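Long-range contact in Myo-inositol 2-dehydrogenase (Thermotoga maritima, PDB 3EZY), which catalyses the NAD(+)-dependent oxidation of myo-inositol to scyllo-inosose and probably serves in a myo-inositol degradation pathway: residues S152-P157 and Y237-E242. Numbering follows the deposited sequence.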
loop_
_atom_site.group_PDB
_atom_site.type_symbol
_atom_site.label_atom_id
_atom_site.label_comp_id
_atom_site.label_asym_id
_atom_site.label_seq_id
_atom_site.Cartn_x
_atom_site.Cartn_y
_atom_site.Cartn_z
ATOM N N SER A 152 3.207 -16.165 12.396
ATOM C CA SER A 152 2.702 -15.675 13.684
ATOM C C SER A 152 3.839 -15.464 14.629
ATOM O O SER A 152 4.460 -16.436 15.099
ATOM C CB SER A 152 1.708 -16.642 14.321
ATOM O OG SER A 152 0.551 -16.741 13.497
ATOM N N ARG A 153 4.099 -14.188 14.905
ATOM C CA ARG A 153 5.185 -13.745 15.777
ATOM C C ARG A 153 4.602 -12.809 16.853
ATOM O O ARG A 153 3.729 -11.959 16.553
ATOM C CB ARG A 153 6.279 -13.018 14.961
ATOM C CG ARG A 153 6.632 -13.677 13.642
ATOM C CD ARG A 153 7.740 -12.932 12.861
ATOM N NE ARG A 153 8.179 -13.752 11.729
ATOM C CZ ARG A 153 8.391 -13.316 10.499
ATOM N NH1 ARG A 153 8.264 -12.007 10.183
ATOM N NH2 ARG A 153 8.743 -14.206 9.574
ATOM N N ASP A 154 5.087 -12.969 18.086
ATOM C CA ASP A 154 4.701 -12.144 19.255
ATOM C C ASP A 154 5.769 -11.077 19.487
ATOM O O ASP A 154 6.916 -11.268 19.085
ATOM C CB ASP A 154 4.600 -12.990 20.538
ATOM C CG ASP A 154 3.379 -13.900 20.574
ATOM O OD1 ASP A 154 2.372 -13.654 19.859
ATOM O OD2 ASP A 154 3.427 -14.903 21.319
ATOM N N PRO A 155 5.395 -9.945 20.110
ATOM C CA PRO A 155 6.423 -8.927 20.408
ATOM C C PRO A 155 7.442 -9.393 21.457
ATOM O O PRO A 155 8.612 -8.983 21.387
ATOM C CB PRO A 155 5.629 -7.717 20.942
ATOM C CG PRO A 155 4.182 -8.168 21.027
ATOM C CD PRO A 155 4.028 -9.384 20.150
ATOM N N ALA A 156 7.036 -10.260 22.385
ATOM C CA ALA A 156 7.961 -10.733 23.426
ATOM C C ALA A 156 7.638 -12.145 23.869
ATOM O O ALA A 156 6.482 -12.551 23.797
ATOM C CB ALA A 156 7.912 -9.778 24.651
ATOM N N PRO A 157 8.656 -12.900 24.337
ATOM C CA PRO A 157 8.397 -14.208 24.939
ATOM C C PRO A 157 7.681 -14.071 26.293
ATOM O O PRO A 157 7.818 -13.022 26.945
ATOM C CB PRO A 157 9.798 -14.818 25.126
ATOM C CG PRO A 157 10.808 -13.821 24.508
ATOM C CD PRO A 157 10.088 -12.527 24.312
ATOM N N TYR A 237 3.076 -7.405 17.048
ATOM C CA TYR A 237 2.504 -8.632 16.484
ATOM C C TYR A 237 2.696 -8.690 14.985
ATOM O O TYR A 237 2.570 -7.676 14.294
ATOM C CB TYR A 237 1.031 -8.714 16.776
ATOM C CG TYR A 237 0.755 -8.935 18.237
ATOM C CD1 TYR A 237 0.778 -10.227 18.776
ATOM C CD2 TYR A 237 0.500 -7.872 19.080
ATOM C CE1 TYR A 237 0.534 -10.434 20.171
ATOM C CE2 TYR A 237 0.211 -8.086 20.471
ATOM C CZ TYR A 237 0.262 -9.366 20.988
ATOM O OH TYR A 237 0.011 -9.595 22.338
ATOM N N ASP A 238 2.993 -9.883 14.479
ATOM C CA ASP A 238 2.992 -10.134 13.056
ATOM C C ASP A 238 2.242 -11.418 12.871
ATOM O O ASP A 238 2.808 -12.495 13.097
ATOM C CB ASP A 238 4.413 -10.317 12.524
ATOM C CG ASP A 238 4.476 -10.232 11.008
ATOM O OD1 ASP A 238 3.439 -10.436 10.342
ATOM O OD2 ASP A 238 5.572 -9.978 10.474
ATOM N N GLN A 239 0.991 -11.316 12.438
ATOM C CA GLN A 239 0.188 -12.469 12.224
ATOM C C GLN A 239 -0.487 -12.363 10.853
ATOM O O GLN A 239 -1.492 -11.660 10.695
ATOM C CB GLN A 239 -0.859 -12.556 13.330
ATOM C CG GLN A 239 -0.207 -12.800 14.684
ATOM C CD GLN A 239 -1.171 -12.716 15.831
ATOM O OE1 GLN A 239 -2.259 -12.188 15.699
ATOM N NE2 GLN A 239 -0.793 -13.276 16.950
ATOM N N ARG A 240 0.124 -12.984 9.846
ATOM C CA ARG A 240 -0.408 -12.890 8.509
ATOM C C ARG A 240 -0.878 -14.228 8.047
ATOM O O ARG A 240 -0.348 -15.240 8.448
ATOM C CB ARG A 240 0.651 -12.361 7.532
ATOM C CG ARG A 240 0.900 -10.842 7.678
ATOM C CD ARG A 240 2.081 -10.436 6.853
ATOM N NE ARG A 240 3.311 -10.739 7.572
ATOM C CZ ARG A 240 4.429 -11.208 7.022
ATOM N NH1 ARG A 240 4.459 -11.506 5.748
ATOM N NH2 ARG A 240 5.522 -11.423 7.760
ATOM N N ILE A 241 -1.869 -14.238 7.160
ATOM C CA ILE A 241 -2.285 -15.497 6.541
ATOM C C ILE A 241 -2.378 -15.284 5.036
ATOM O O ILE A 241 -2.911 -14.272 4.580
ATOM C CB ILE A 241 -3.684 -15.957 7.049
ATOM C CG1 ILE A 241 -3.621 -16.228 8.561
ATOM C CG2 ILE A 241 -4.129 -17.197 6.221
ATOM C CD1 ILE A 241 -5.033 -16.478 9.284
ATOM N N GLU A 242 -1.832 -16.217 4.263
ATOM C CA GLU A 242 -2.054 -16.198 2.834
ATOM C C GLU A 242 -2.504 -17.582 2.354
ATOM O O GLU A 242 -2.004 -18.627 2.819
ATOM C CB GLU A 242 -0.761 -15.749 2.105
ATOM C CG GLU A 242 -0.836 -15.937 0.636
ATOM C CD GLU A 242 0.537 -15.839 -0.010
ATOM O OE1 GLU A 242 1.417 -15.163 0.585
ATOM O OE2 GLU A 242 0.698 -16.448 -1.081
HETATM O O HOH W 1 -1.067 -15.593 11.765
HETATM O O HOH W 2 1.517 -14.244 17.234
#
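Arg153 and Asp238 form an antiparallel hydrogen-bonded pair joining strands 145-153 and 238-245, neighbours in the mixed sheet of the C-terminal domain of this Gfo/Idh/MocA dehydrogenase. Both backbone bonds belong to this pair: Arg153 N gives its hydrogen to Asp238 O (2.8 Å), and Asp238 N donates to Arg153 O at 3.0 Å.

The charged side chains of the pair lie alongside one another on the same face. The long, extended Arg153 brings NH1 to 3.4 Å from Asp238 OD2, a loose salt bridge with guanidinium and carboxylate planes nearly perpendicular; the hydroxyl of Tyr235 hydrogen-bonds both atoms. Arg240, two residues along from Asp238, grips that carboxylate side-on, its NE using the syn lone pair of OD1 and its NH2 bonding OD2; a bend at chi3 (-81°) turns the guanidinium back for this. The shared carboxylate probably offsets the closeness of the two arginines. Arg153 NH2 also pairs with Asp228, while Glu242 of the second subunit meets Arg153 NH1, carrying the network into the subunit interface.

Where the first strand ends, apolar contact takes over. The flat aromatic face of Tyr237 suits the C-H groups of Pro155, whose CD sits over the ring centre in a CH-pi contact, 3.6 Å from the centroid; Tyr281 meets the same ring edge-to-face. A serine in place of Tyr237 would probably leave Pro155 CD without its aromatic platform and open a gap beside it.

A further polar link runs through water: Asp154 OD1 accepts from one molecule (2.8 Å), to which the extended Gln239 chain carries its NE2, also bonded to the hydroxyl of Tyr281.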